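Local coordinates for mandelate racemase/muconate lactonizing enzyme family protein (Azoarcus sp., PDB 2QDE) that belongs to the enolase superfamily, pairing an alpha/beta capping domain with a modified TIM barrel that holds a barium ion in this model, at residues G46-A50 with T106-A110; S55-G59 with K270-A274; R158-H162 with E353-L357; R288-V294 with N316-A320; G303-P308 with L365-L369. One frame throughout, in Å; residues are numbered along the deposited sequence.

Contact 1 of 5, residues G46-A50 with T106-A110; sequences GIADA and TVDFA
Ala48 points from the edge strand 45-49 of the capping domain's antiparallel sheet straight at helix 101-119, a plain alpha/beta packing in which the two short segments run closer to antiparallel than parallel (141°). Its methyl is the central point of contact: CB lies 3.4 Å from Thr106 O and 3.5 Å from Phe109 CB, with Ala110 CB alongside at 3.9 Å. A small residue suits a place where the axes of the two short segments come within 6.7 Å. Phe109 has CG beside its own backbone N (chi1 -62°), which carries the ring past Ala48 and brings an edge of it, not a face, toward Ala48 CB and Asp49 O. Gly46, with no side chain, lets its CA approach Ala110 O to 3.5 Å as a CA-H...O contact. Ile47 O is buried here with no hydrogen-bonding partner in the model. At the other end, Thr106 turns its methyl CG2 toward Ala48 and its hydroxyl, lying beside the backbone N, toward Ala50. That hydroxyl is satisfied within its own helix by Gln102 O, while Ala50 CB rests 3.2 Å from Thr106 OG1.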
# COMPACT_ATOMS: atom_id res chain seq x y z
N GLY A 46 -37.76 12.05 -31.39
CA GLY A 46 -37.12 11.06 -30.53
C GLY A 46 -37.85 11.03 -29.20
O GLY A 46 -38.04 12.08 -28.59
N ILE A 47 -38.26 9.85 -28.74
CA ILE A 47 -38.98 9.74 -27.47
C ILE A 47 -38.23 8.93 -26.41
O ILE A 47 -37.39 8.09 -26.74
CB ILE A 47 -40.37 9.09 -27.67
CG1 ILE A 47 -40.20 7.66 -28.20
CG2 ILE A 47 -41.19 9.92 -28.63
CD1 ILE A 47 -41.50 6.90 -28.35
N ALA A 48 -38.55 9.19 -25.15
CA ALA A 48 -37.92 8.48 -24.04
C ALA A 48 -38.77 8.57 -22.77
O ALA A 48 -39.55 9.51 -22.62
CB ALA A 48 -36.53 9.05 -23.77
N ASP A 49 -38.60 7.59 -21.89
CA ASP A 49 -39.33 7.50 -20.62
C ASP A 49 -38.28 7.38 -19.51
O ASP A 49 -37.56 6.38 -19.45
CB ASP A 49 -40.20 6.24 -20.63
CG ASP A 49 -41.14 6.16 -19.42
OD1 ASP A 49 -40.96 6.91 -18.44
OD2 ASP A 49 -42.06 5.31 -19.46
N ALA A 50 -38.20 8.39 -18.64
CA ALA A 50 -37.23 8.37 -17.55
C ALA A 50 -37.50 7.22 -16.59
O ALA A 50 -36.59 6.70 -15.94
CB ALA A 50 -37.27 9.70 -16.79
N THR A 106 -32.28 10.29 -19.84
CA THR A 106 -33.49 10.50 -20.60
C THR A 106 -33.21 11.17 -21.94
O THR A 106 -33.78 10.79 -22.97
CB THR A 106 -34.49 11.34 -19.79
OG1 THR A 106 -34.79 10.65 -18.57
CG2 THR A 106 -35.78 11.55 -20.57
N VAL A 107 -32.34 12.17 -21.92
CA VAL A 107 -31.96 12.88 -23.14
C VAL A 107 -31.26 11.91 -24.09
O VAL A 107 -31.56 11.84 -25.28
CB VAL A 107 -31.02 14.06 -22.82
CG1 VAL A 107 -30.46 14.66 -24.11
CG2 VAL A 107 -31.76 15.12 -22.02
N ASP A 108 -30.32 11.15 -23.53
CA ASP A 108 -29.54 10.16 -24.28
C ASP A 108 -30.45 9.14 -24.96
O ASP A 108 -30.23 8.78 -26.12
CB ASP A 108 -28.57 9.46 -23.31
CG ASP A 108 -27.86 8.26 -23.94
OD1 ASP A 108 -26.63 8.33 -24.16
OD2 ASP A 108 -28.54 7.25 -24.20
N PHE A 109 -31.47 8.67 -24.24
CA PHE A 109 -32.41 7.69 -24.78
C PHE A 109 -33.13 8.22 -26.02
O PHE A 109 -33.24 7.52 -27.02
CB PHE A 109 -33.48 7.30 -23.75
CG PHE A 109 -32.93 6.66 -22.50
CD1 PHE A 109 -31.66 6.07 -22.48
CD2 PHE A 109 -33.70 6.63 -21.33
CE1 PHE A 109 -31.17 5.47 -21.32
CE2 PHE A 109 -33.22 6.03 -20.17
CZ PHE A 109 -31.95 5.45 -20.16
N ALA A 110 -33.61 9.46 -25.93
CA ALA A 110 -34.33 10.09 -27.04
C ALA A 110 -33.41 10.41 -28.21
O ALA A 110 -33.84 10.43 -29.35
CB ALA A 110 -35.04 11.37 -26.56

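Contact 2 of 5, residues S55-G59 with K270-A274; sequences SWYRG and KTQKA
Beside the metal site, where the capping domain meets the barrel, Tyr57 reaches from segment 55-59 to the two lysines Lys270 and Lys273. Its side chain comes within about 4 Å of the barium ion, which is held by Asp195, Asn197, Glu221 and Asp246. With CG anti to the backbone nitrogen (chi1 -175°), the ring extends toward the barrel and puts the phenol oxygen between the lysine chains. Lys270 approaches from the opposite direction, stretched out until a final bend at chi4 brings NZ 3.2 Å from Tyr57 OH, a weak hydrogen bond. Lys273 crosses the tyrosine at about a right angle, and its CD lies 3.4 Å from Tyr57 OH. Asp246 OD1 is hydrogen-bonded to the phenol and salt-bridged to Lys273 NZ, consistent with a metal ligand that is itself held by second-shell residues. Long lysines suit this place because their methylenes pack the phenol while their terminal nitrogens reach the polar site. Arg58 folds back at chi2 and chi3, leaving CD 3.9 Å from Gln272 O, and its NH1 forms a salt bridge with Glu60. Ser55 OG bonds Leu96 O of a neighbouring subunit. Lys270 is the N-cap of helix 271-274, which links strand 266-269 to helix 277-290; segment 55-59 lies in the loop between strand 45-49 and helix 62-78, with Arg58 also touching helix 101-119.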
# COMPACT_ATOMS: atom_id res chain seq x y z
N SER A 55 -36.38 9.26 -4.59
CA SER A 55 -35.61 10.23 -3.83
C SER A 55 -34.32 9.67 -3.25
O SER A 55 -33.28 10.32 -3.28
CB SER A 55 -36.46 10.81 -2.69
OG SER A 55 -36.76 9.83 -1.72
N TRP A 56 -34.39 8.45 -2.72
CA TRP A 56 -33.21 7.83 -2.11
C TRP A 56 -32.27 7.13 -3.08
O TRP A 56 -31.06 7.19 -2.91
CB TRP A 56 -33.64 6.84 -1.03
CG TRP A 56 -34.54 5.77 -1.53
CD1 TRP A 56 -35.90 5.81 -1.58
CD2 TRP A 56 -34.14 4.51 -2.07
NE1 TRP A 56 -36.38 4.64 -2.13
CE2 TRP A 56 -35.32 3.82 -2.44
CE3 TRP A 56 -32.90 3.89 -2.29
CZ2 TRP A 56 -35.30 2.54 -3.01
CZ3 TRP A 56 -32.88 2.61 -2.86
CH2 TRP A 56 -34.07 1.96 -3.21
N TYR A 57 -32.81 6.46 -4.10
CA TYR A 57 -31.95 5.76 -5.05
C TYR A 57 -31.20 6.67 -6.02
O TYR A 57 -30.00 6.51 -6.25
CB TYR A 57 -32.75 4.74 -5.87
CG TYR A 57 -31.87 3.90 -6.77
CD1 TYR A 57 -31.10 2.85 -6.26
CD2 TYR A 57 -31.75 4.19 -8.13
CE1 TYR A 57 -30.24 2.11 -7.07
CE2 TYR A 57 -30.88 3.47 -8.96
CZ TYR A 57 -30.13 2.43 -8.41
OH TYR A 57 -29.28 1.70 -9.21
N ARG A 58 -31.92 7.63 -6.60
CA ARG A 58 -31.34 8.55 -7.57
C ARG A 58 -31.31 10.01 -7.08
O ARG A 58 -30.38 10.75 -7.37
CB ARG A 58 -32.13 8.47 -8.89
CG ARG A 58 -31.56 9.27 -10.05
CD ARG A 58 -30.39 8.54 -10.71
NE ARG A 58 -29.20 8.51 -9.87
CZ ARG A 58 -28.46 9.57 -9.57
NH1 ARG A 58 -28.77 10.77 -10.06
NH2 ARG A 58 -27.41 9.44 -8.77
N GLY A 59 -32.33 10.41 -6.33
CA GLY A 59 -32.38 11.78 -5.84
C GLY A 59 -32.99 12.77 -6.82
O GLY A 59 -32.95 13.98 -6.59
N LYS A 270 -28.05 0.28 -13.93
CA LYS A 270 -29.35 0.79 -14.39
C LYS A 270 -28.94 1.88 -15.37
O LYS A 270 -28.06 2.68 -15.07
CB LYS A 270 -30.19 1.39 -13.25
CG LYS A 270 -30.83 0.36 -12.33
CD LYS A 270 -31.92 0.99 -11.48
CE LYS A 270 -32.54 -0.01 -10.51
NZ LYS A 270 -31.55 -0.51 -9.53
N THR A 271 -29.56 1.90 -16.54
CA THR A 271 -29.22 2.91 -17.53
C THR A 271 -29.40 4.32 -16.98
O THR A 271 -28.65 5.22 -17.34
CB THR A 271 -30.05 2.73 -18.83
OG1 THR A 271 -31.43 2.55 -18.50
CG2 THR A 271 -29.55 1.52 -19.60
N GLN A 272 -30.37 4.51 -16.10
CA GLN A 272 -30.60 5.83 -15.53
C GLN A 272 -29.53 6.20 -14.49
O GLN A 272 -29.24 7.38 -14.29
CB GLN A 272 -32.00 5.92 -14.89
CG GLN A 272 -33.14 5.83 -15.90
CD GLN A 272 -33.66 4.42 -16.09
OE1 GLN A 272 -32.93 3.44 -15.91
NE2 GLN A 272 -34.93 4.32 -16.47
N LYS A 273 -28.95 5.20 -13.84
CA LYS A 273 -27.91 5.46 -12.85
C LYS A 273 -26.63 5.84 -13.58
O LYS A 273 -25.94 6.80 -13.21
CB LYS A 273 -27.68 4.22 -11.99
CG LYS A 273 -26.57 4.38 -10.96
CD LYS A 273 -26.38 3.11 -10.13
CE LYS A 273 -26.02 1.91 -11.00
NZ LYS A 273 -25.70 0.70 -10.18
N ALA A 274 -26.32 5.08 -14.62
CA ALA A 274 -25.12 5.31 -15.43
C ALA A 274 -25.16 6.68 -16.10
O ALA A 274 -24.12 7.32 -16.27
CB ALA A 274 -24.98 4.21 -16.48

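Contact 3 of 5, residues R158-H162 with E353-L357; sequences REGFH and EGGYL
Glu353 N and Tyr356 O, 2.9 Å apart, form the shorter of two backbone bonds that close a tight turn, whose glycines Gly354 and Gly355 press against Glu159, Gly160 and Phe161. The positive phi of both suits glycine, and without side chains their backbone can lie directly on the other segment. Gly354 CA makes a CA-H...O contact of 3.3 Å with Glu159 O. Gly355 CA sits 3.8 Å from the centroid of the Phe161 ring, almost on the ring normal, a CH-pi contact over the middle of one face. Next to it, His162 brings the edge of its imidazole to a face of Tyr356, a T-shaped pair with centroids 4.9 Å apart and planes at 73°. Gly355 O lies at the imidazole's edge too, 3.4 Å from His162 CD2. The tyrosine's CG stands beside its backbone N (chi1 -78°), which places the ring where the histidine edge meets its face; Arg134 adds a cation-pi contact. Gly160, also at positive phi, ends helix 146-159 in a Schellman motif, and lacking a side chain its CA can face Gly354 O. The whole is a two-residue beta hairpin with a type I' turn, joining strands 351-353 and 356-358, laid against the C-terminal cap of a barrel helix.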
# COMPACT_ATOMS: atom_id res chain seq x y z
N ARG A 158 -42.01 -21.02 -12.45
CA ARG A 158 -42.80 -21.80 -13.40
C ARG A 158 -42.90 -21.10 -14.76
O ARG A 158 -42.97 -21.76 -15.80
CB ARG A 158 -44.22 -22.04 -12.85
CG ARG A 158 -44.38 -23.40 -12.17
CD ARG A 158 -45.83 -23.68 -11.77
NE ARG A 158 -46.20 -23.05 -10.50
CZ ARG A 158 -47.05 -22.04 -10.38
NH1 ARG A 158 -47.64 -21.52 -11.46
NH2 ARG A 158 -47.32 -21.54 -9.18
N GLU A 159 -42.89 -19.77 -14.75
CA GLU A 159 -42.97 -18.99 -15.98
C GLU A 159 -41.69 -19.08 -16.80
O GLU A 159 -41.70 -18.85 -18.01
CB GLU A 159 -43.28 -17.53 -15.64
CG GLU A 159 -43.48 -16.61 -16.84
CD GLU A 159 -44.54 -17.11 -17.81
OE1 GLU A 159 -45.55 -17.69 -17.34
OE2 GLU A 159 -44.37 -16.92 -19.03
N GLY A 160 -40.57 -19.41 -16.14
CA GLY A 160 -39.31 -19.54 -16.85
C GLY A 160 -38.17 -18.64 -16.41
O GLY A 160 -37.05 -18.74 -16.91
N PHE A 161 -38.43 -17.74 -15.46
CA PHE A 161 -37.39 -16.84 -15.00
C PHE A 161 -36.19 -17.57 -14.40
O PHE A 161 -36.32 -18.64 -13.81
CB PHE A 161 -37.99 -15.82 -14.04
CG PHE A 161 -38.92 -14.87 -14.73
CD1 PHE A 161 -40.26 -15.19 -14.91
CD2 PHE A 161 -38.44 -13.67 -15.26
CE1 PHE A 161 -41.12 -14.34 -15.62
CE2 PHE A 161 -39.28 -12.81 -15.97
CZ PHE A 161 -40.63 -13.15 -16.15
N HIS A 162 -35.01 -16.97 -14.58
CA HIS A 162 -33.73 -17.53 -14.18
C HIS A 162 -33.21 -17.31 -12.77
O HIS A 162 -32.28 -17.99 -12.34
CB HIS A 162 -32.70 -17.08 -15.22
CG HIS A 162 -33.14 -17.35 -16.62
ND1 HIS A 162 -32.80 -18.50 -17.31
CD2 HIS A 162 -33.99 -16.67 -17.43
CE1 HIS A 162 -33.40 -18.51 -18.48
NE2 HIS A 162 -34.14 -17.41 -18.58
N GLU A 353 -41.52 -13.15 -22.63
CA GLU A 353 -42.14 -14.46 -22.72
C GLU A 353 -41.21 -15.59 -22.25
O GLU A 353 -40.03 -15.61 -22.59
CB GLU A 353 -42.55 -14.72 -24.17
CG GLU A 353 -43.44 -15.94 -24.37
CD GLU A 353 -43.59 -16.30 -25.83
OE1 GLU A 353 -43.78 -15.37 -26.65
OE2 GLU A 353 -43.53 -17.50 -26.16
N GLY A 354 -41.76 -16.52 -21.47
CA GLY A 354 -40.98 -17.63 -20.97
C GLY A 354 -39.77 -17.24 -20.15
O GLY A 354 -38.79 -17.98 -20.11
N GLY A 355 -39.83 -16.08 -19.50
CA GLY A 355 -38.71 -15.63 -18.69
C GLY A 355 -37.60 -15.00 -19.52
O GLY A 355 -36.46 -14.92 -19.07
N TYR A 356 -37.94 -14.55 -20.72
CA TYR A 356 -36.98 -13.92 -21.62
C TYR A 356 -37.51 -12.58 -22.15
O TYR A 356 -38.71 -12.39 -22.27
CB TYR A 356 -36.69 -14.81 -22.83
CG TYR A 356 -35.74 -15.96 -22.57
CD1 TYR A 356 -34.36 -15.78 -22.63
CD2 TYR A 356 -36.23 -17.25 -22.32
CE1 TYR A 356 -33.47 -16.86 -22.45
CE2 TYR A 356 -35.36 -18.33 -22.15
CZ TYR A 356 -33.98 -18.12 -22.21
OH TYR A 356 -33.12 -19.19 -22.04
N LEU A 357 -36.59 -11.67 -22.46
CA LEU A 357 -36.93 -10.37 -23.02
C LEU A 357 -36.36 -10.29 -24.43
O LEU A 357 -35.18 -10.58 -24.65
CB LEU A 357 -36.35 -9.23 -22.16
CG LEU A 357 -36.19 -7.84 -22.82
CD1 LEU A 357 -37.53 -7.34 -23.34
CD2 LEU A 357 -35.61 -6.86 -21.80

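Contact 4 of 5, residues R288-V294 with N316-A320; sequences RLANLPV and NDWIA
Trp318 lays its indole against Arg288 and gives its indole N-H to the backbone: NE1 donates to Leu292 O at 3.0 Å, with the acceptor in the ring plane but the bond somewhat bent (141°). Over the ring's face, Arg288 CA stands 3.6 Å from the centroid of the six-membered ring, a CH-pi contact continued by the arginine's CB and CG. The bend of Arg288 at chi3 brings one guanidinium face over Trp318 CE3, the planes steeply inclined, and turns NH2 to Asp317. There NH2 donates to Asp317 OD2 at 3.1 Å and 166°, a salt bridge that uses the anti lone pair of the carboxylate, with the two flat groups nearly coplanar. The same NH2 also donates to water 1 at 2.9 Å. This water accepts again from Trp318 N at 3.1 Å, satisfying a backbone donor of the loop. Asn316 OD1 takes Ile319 N at 3.0 Å in an Asx motif, its short amide reaching a backbone N-H three residues on. Asp317 N donates to Glu87 of one neighbouring subunit and Asn291 ND2, from a Schellman motif, to Asp228 of another, while Val294 O receives Gln324 NE2. Val294 CG1 packs on Ile319 CD1 at 3.8 Å. Thus the end of helix 277-290 and the link to strand 294-296, which lies beside strand 266-269, are covered by the loop that follows helix 303-315.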
# COMPACT_ATOMS: atom_id res chain seq x y z
N ARG A 288 -16.04 -4.88 -17.66
CA ARG A 288 -15.33 -5.89 -18.43
C ARG A 288 -13.89 -6.02 -17.94
O ARG A 288 -13.37 -7.12 -17.77
CB ARG A 288 -15.33 -5.51 -19.92
CG ARG A 288 -14.33 -6.27 -20.77
CD ARG A 288 -14.23 -5.64 -22.16
NE ARG A 288 -15.42 -5.88 -22.97
CZ ARG A 288 -15.72 -7.05 -23.53
NH1 ARG A 288 -14.91 -8.09 -23.37
NH2 ARG A 288 -16.82 -7.18 -24.25
N LEU A 289 -13.25 -4.88 -17.70
CA LEU A 289 -11.88 -4.84 -17.21
C LEU A 289 -11.78 -5.52 -15.85
O LEU A 289 -10.76 -6.13 -15.52
CB LEU A 289 -11.41 -3.38 -17.11
CG LEU A 289 -10.05 -3.13 -16.45
CD1 LEU A 289 -8.94 -3.71 -17.31
CD2 LEU A 289 -9.86 -1.64 -16.26
N ALA A 290 -12.85 -5.40 -15.05
CA ALA A 290 -12.88 -6.00 -13.72
C ALA A 290 -13.23 -7.49 -13.77
O ALA A 290 -13.12 -8.20 -12.77
CB ALA A 290 -13.88 -5.27 -12.85
N ASN A 291 -13.66 -7.95 -14.94
CA ASN A 291 -14.06 -9.33 -15.14
C ASN A 291 -15.16 -9.70 -14.15
O ASN A 291 -15.20 -10.82 -13.63
CB ASN A 291 -12.85 -10.27 -14.99
CG ASN A 291 -13.16 -11.69 -15.42
OD1 ASN A 291 -13.98 -11.91 -16.31
ND2 ASN A 291 -12.50 -12.66 -14.79
N LEU A 292 -16.05 -8.75 -13.89
CA LEU A 292 -17.17 -8.94 -12.96
C LEU A 292 -18.51 -9.05 -13.68
O LEU A 292 -18.72 -8.46 -14.74
CB LEU A 292 -17.25 -7.76 -11.99
CG LEU A 292 -16.14 -7.58 -10.95
CD1 LEU A 292 -16.44 -6.36 -10.09
CD2 LEU A 292 -16.06 -8.83 -10.09
N PRO A 293 -19.45 -9.82 -13.10
CA PRO A 293 -20.78 -9.98 -13.72
C PRO A 293 -21.59 -8.69 -13.53
O PRO A 293 -21.36 -7.94 -12.58
CB PRO A 293 -21.37 -11.16 -12.95
CG PRO A 293 -20.77 -10.98 -11.57
CD PRO A 293 -19.32 -10.65 -11.89
N VAL A 294 -22.53 -8.45 -14.43
CA VAL A 294 -23.37 -7.25 -14.36
C VAL A 294 -24.83 -7.59 -14.62
O VAL A 294 -25.17 -8.19 -15.64
CB VAL A 294 -22.93 -6.18 -15.40
CG1 VAL A 294 -23.83 -4.94 -15.29
CG2 VAL A 294 -21.47 -5.80 -15.17
N ASN A 316 -24.56 -5.16 -26.14
CA ASN A 316 -23.29 -5.13 -25.42
C ASN A 316 -22.74 -6.51 -25.10
O ASN A 316 -23.31 -7.26 -24.31
CB ASN A 316 -23.43 -4.29 -24.15
CG ASN A 316 -22.11 -4.09 -23.44
OD1 ASN A 316 -21.74 -4.87 -22.57
ND2 ASN A 316 -21.39 -3.04 -23.82
N ASP A 317 -21.62 -6.83 -25.73
CA ASP A 317 -20.97 -8.12 -25.58
C ASP A 317 -20.73 -8.56 -24.14
O ASP A 317 -20.96 -9.72 -23.78
CB ASP A 317 -19.64 -8.13 -26.33
CG ASP A 317 -19.01 -9.49 -26.36
OD1 ASP A 317 -19.62 -10.41 -26.95
OD2 ASP A 317 -17.92 -9.65 -25.79
N TRP A 318 -20.27 -7.64 -23.30
CA TRP A 318 -20.00 -7.98 -21.92
C TRP A 318 -21.25 -8.33 -21.12
O TRP A 318 -21.28 -9.36 -20.45
CB TRP A 318 -19.27 -6.84 -21.21
CG TRP A 318 -18.87 -7.27 -19.83
CD1 TRP A 318 -19.49 -6.95 -18.65
CD2 TRP A 318 -17.83 -8.20 -19.51
NE1 TRP A 318 -18.89 -7.62 -17.61
CE2 TRP A 318 -17.87 -8.40 -18.11
CE3 TRP A 318 -16.87 -8.88 -20.27
CZ2 TRP A 318 -16.98 -9.26 -17.46
CZ3 TRP A 318 -15.98 -9.73 -19.62
CH2 TRP A 318 -16.05 -9.91 -18.22
N ILE A 319 -22.27 -7.49 -21.19
CA ILE A 319 -23.46 -7.76 -20.41
C ILE A 319 -24.33 -8.88 -20.98
O ILE A 319 -25.16 -9.45 -20.27
CB ILE A 319 -24.30 -6.47 -20.22
CG1 ILE A 319 -25.18 -6.61 -18.98
CG2 ILE A 319 -25.12 -6.19 -21.46
CD1 ILE A 319 -25.76 -5.30 -18.49
N ALA A 320 -24.12 -9.22 -22.25
CA ALA A 320 -24.88 -10.28 -22.90
C ALA A 320 -24.55 -11.66 -22.31
O ALA A 320 -25.12 -12.67 -22.72
CB ALA A 320 -24.60 -10.29 -24.41
O HOH W 1 -18.88 -5.10 -24.43

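Contact 5 of 5, residues G303-P308 with L365-L369; sequences GLEASP and LGIEL
Leu304, Ser307 and Pro308 of helix 303-315 in the barrel domain pack against the irregular segment 365-369 that leads to helix 371-377. The tight part is around Ile367, whose branched side chain fits between Leu304 and Ser307. Its CG1 lies 3.2 Å from Ser307 OG and 3.8 Å from Leu304 CD1, so one branch is caught between a hydroxyl and a methyl. A small serine suits the helix surface here, for it lets the isoleucine come close to the helix. On the other flank, Leu365 spreads its two methyls: CD2 meets Pro308 CG at 3.8 Å, while CD1 faces Leu304 CD1. The proline belongs where it is, at a kink where its nitrogen makes no bond to the preceding turn. Packing is looser toward Leu369, which is partly exposed and touches Leu304 only methyl to methyl, CD2 to CD2 at 4.1 Å. The polar side is different again, since a water bridges the Ser307 hydroxyl and the Leu365 carbonyl. Ser307 has OG beside its backbone N (chi1 -71°), aimed back along the helix so that it donates to Gly303 O at 2.9 Å. Water 2 then donates both to Ser307 OG, at 2.9 Å, and to Leu365 O, an acceptor also bonded by His311 NE2.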
# COMPACT_ATOMS: atom_id res chain seq x y z
N GLY A 303 -43.20 0.19 -21.37
CA GLY A 303 -42.43 -0.57 -22.34
C GLY A 303 -41.39 0.34 -22.95
O GLY A 303 -40.38 -0.12 -23.49
N LEU A 304 -41.64 1.65 -22.88
CA LEU A 304 -40.69 2.61 -23.42
C LEU A 304 -39.50 2.72 -22.48
O LEU A 304 -38.36 2.80 -22.92
CB LEU A 304 -41.33 3.99 -23.61
CG LEU A 304 -40.38 5.07 -24.16
CD1 LEU A 304 -39.78 4.58 -25.47
CD2 LEU A 304 -41.12 6.38 -24.38
N GLU A 305 -39.76 2.73 -21.18
CA GLU A 305 -38.69 2.81 -20.19
C GLU A 305 -37.78 1.58 -20.33
O GLU A 305 -36.56 1.68 -20.20
CB GLU A 305 -39.29 2.86 -18.77
CG GLU A 305 -38.28 3.00 -17.63
CD GLU A 305 -37.59 1.70 -17.25
OE1 GLU A 305 -38.22 0.62 -17.37
OE2 GLU A 305 -36.42 1.75 -16.80
N ALA A 306 -38.38 0.43 -20.60
CA ALA A 306 -37.60 -0.80 -20.73
C ALA A 306 -36.77 -0.91 -22.01
O ALA A 306 -35.77 -1.64 -22.04
CB ALA A 306 -38.52 -2.01 -20.61
N SER A 307 -37.16 -0.18 -23.05
CA SER A 307 -36.47 -0.26 -24.34
C SER A 307 -34.97 0.06 -24.43
O SER A 307 -34.22 -0.73 -24.99
CB SER A 307 -37.21 0.57 -25.38
OG SER A 307 -38.43 -0.07 -25.70
N PRO A 308 -34.53 1.21 -23.91
CA PRO A 308 -33.09 1.49 -24.02
C PRO A 308 -32.26 0.31 -23.48
O PRO A 308 -31.34 -0.17 -24.13
CB PRO A 308 -32.91 2.76 -23.18
CG PRO A 308 -34.23 3.46 -23.37
CD PRO A 308 -35.23 2.32 -23.24
N LEU A 365 -35.81 3.18 -30.84
CA LEU A 365 -36.12 2.32 -29.70
C LEU A 365 -37.23 1.33 -30.06
O LEU A 365 -37.55 0.44 -29.27
CB LEU A 365 -36.53 3.15 -28.48
CG LEU A 365 -35.41 3.98 -27.84
CD1 LEU A 365 -35.99 4.97 -26.85
CD2 LEU A 365 -34.41 3.04 -27.16
N GLY A 366 -37.82 1.52 -31.24
CA GLY A 366 -38.88 0.64 -31.70
C GLY A 366 -40.18 0.68 -30.92
O GLY A 366 -40.87 -0.33 -30.80
N ILE A 367 -40.53 1.86 -30.40
CA ILE A 367 -41.75 2.03 -29.62
C ILE A 367 -42.72 3.04 -30.25
O ILE A 367 -42.31 4.09 -30.75
CB ILE A 367 -41.43 2.51 -28.18
CG1 ILE A 367 -40.57 1.46 -27.46
CG2 ILE A 367 -42.72 2.77 -27.41
CD1 ILE A 367 -41.26 0.14 -27.23
N GLU A 368 -44.01 2.71 -30.20
CA GLU A 368 -45.09 3.55 -30.71
C GLU A 368 -45.93 3.96 -29.51
O GLU A 368 -46.52 3.11 -28.84
CB GLU A 368 -45.98 2.77 -31.67
CG GLU A 368 -45.23 2.07 -32.78
CD GLU A 368 -45.03 2.95 -33.98
OE1 GLU A 368 -44.68 4.14 -33.80
OE2 GLU A 368 -45.21 2.45 -35.12
N LEU A 369 -45.98 5.26 -29.22
CA LEU A 369 -46.74 5.74 -28.08
C LEU A 369 -48.25 5.82 -28.28
O LEU A 369 -48.73 6.21 -29.34
CB LEU A 369 -46.24 7.13 -27.64
CG LEU A 369 -44.97 7.25 -26.80
CD1 LEU A 369 -44.75 8.70 -26.44
CD2 LEU A 369 -45.09 6.40 -25.54
O HOH W 2 -38.24 -1.76 -28.03

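In the fold
Contacts 1, 2 and 5 form a touching group where the capping domain meets the barrel. Contact 1 lies within the capping domain and contact 5 within the barrel, their centres 9 Å apart, with Phe109 packing on Pro308; contact 2 spans both domains. Gln272 connects all three through its amide nitrogen, probably hydrogen-bonded to Ala50 O and Glu305 OE2. Contacts 3 and 4 lie apart, centres 22 Å from each other, at the ends of barrel helices 146-159 and 277-290. Along the chain, contact 1 closes before contacts 3, 4 and 5 open, whereas contact 2 crosses contacts 1 and 3; residues far apart in sequence are thus brought together, contact 2 doing so beside the metal site.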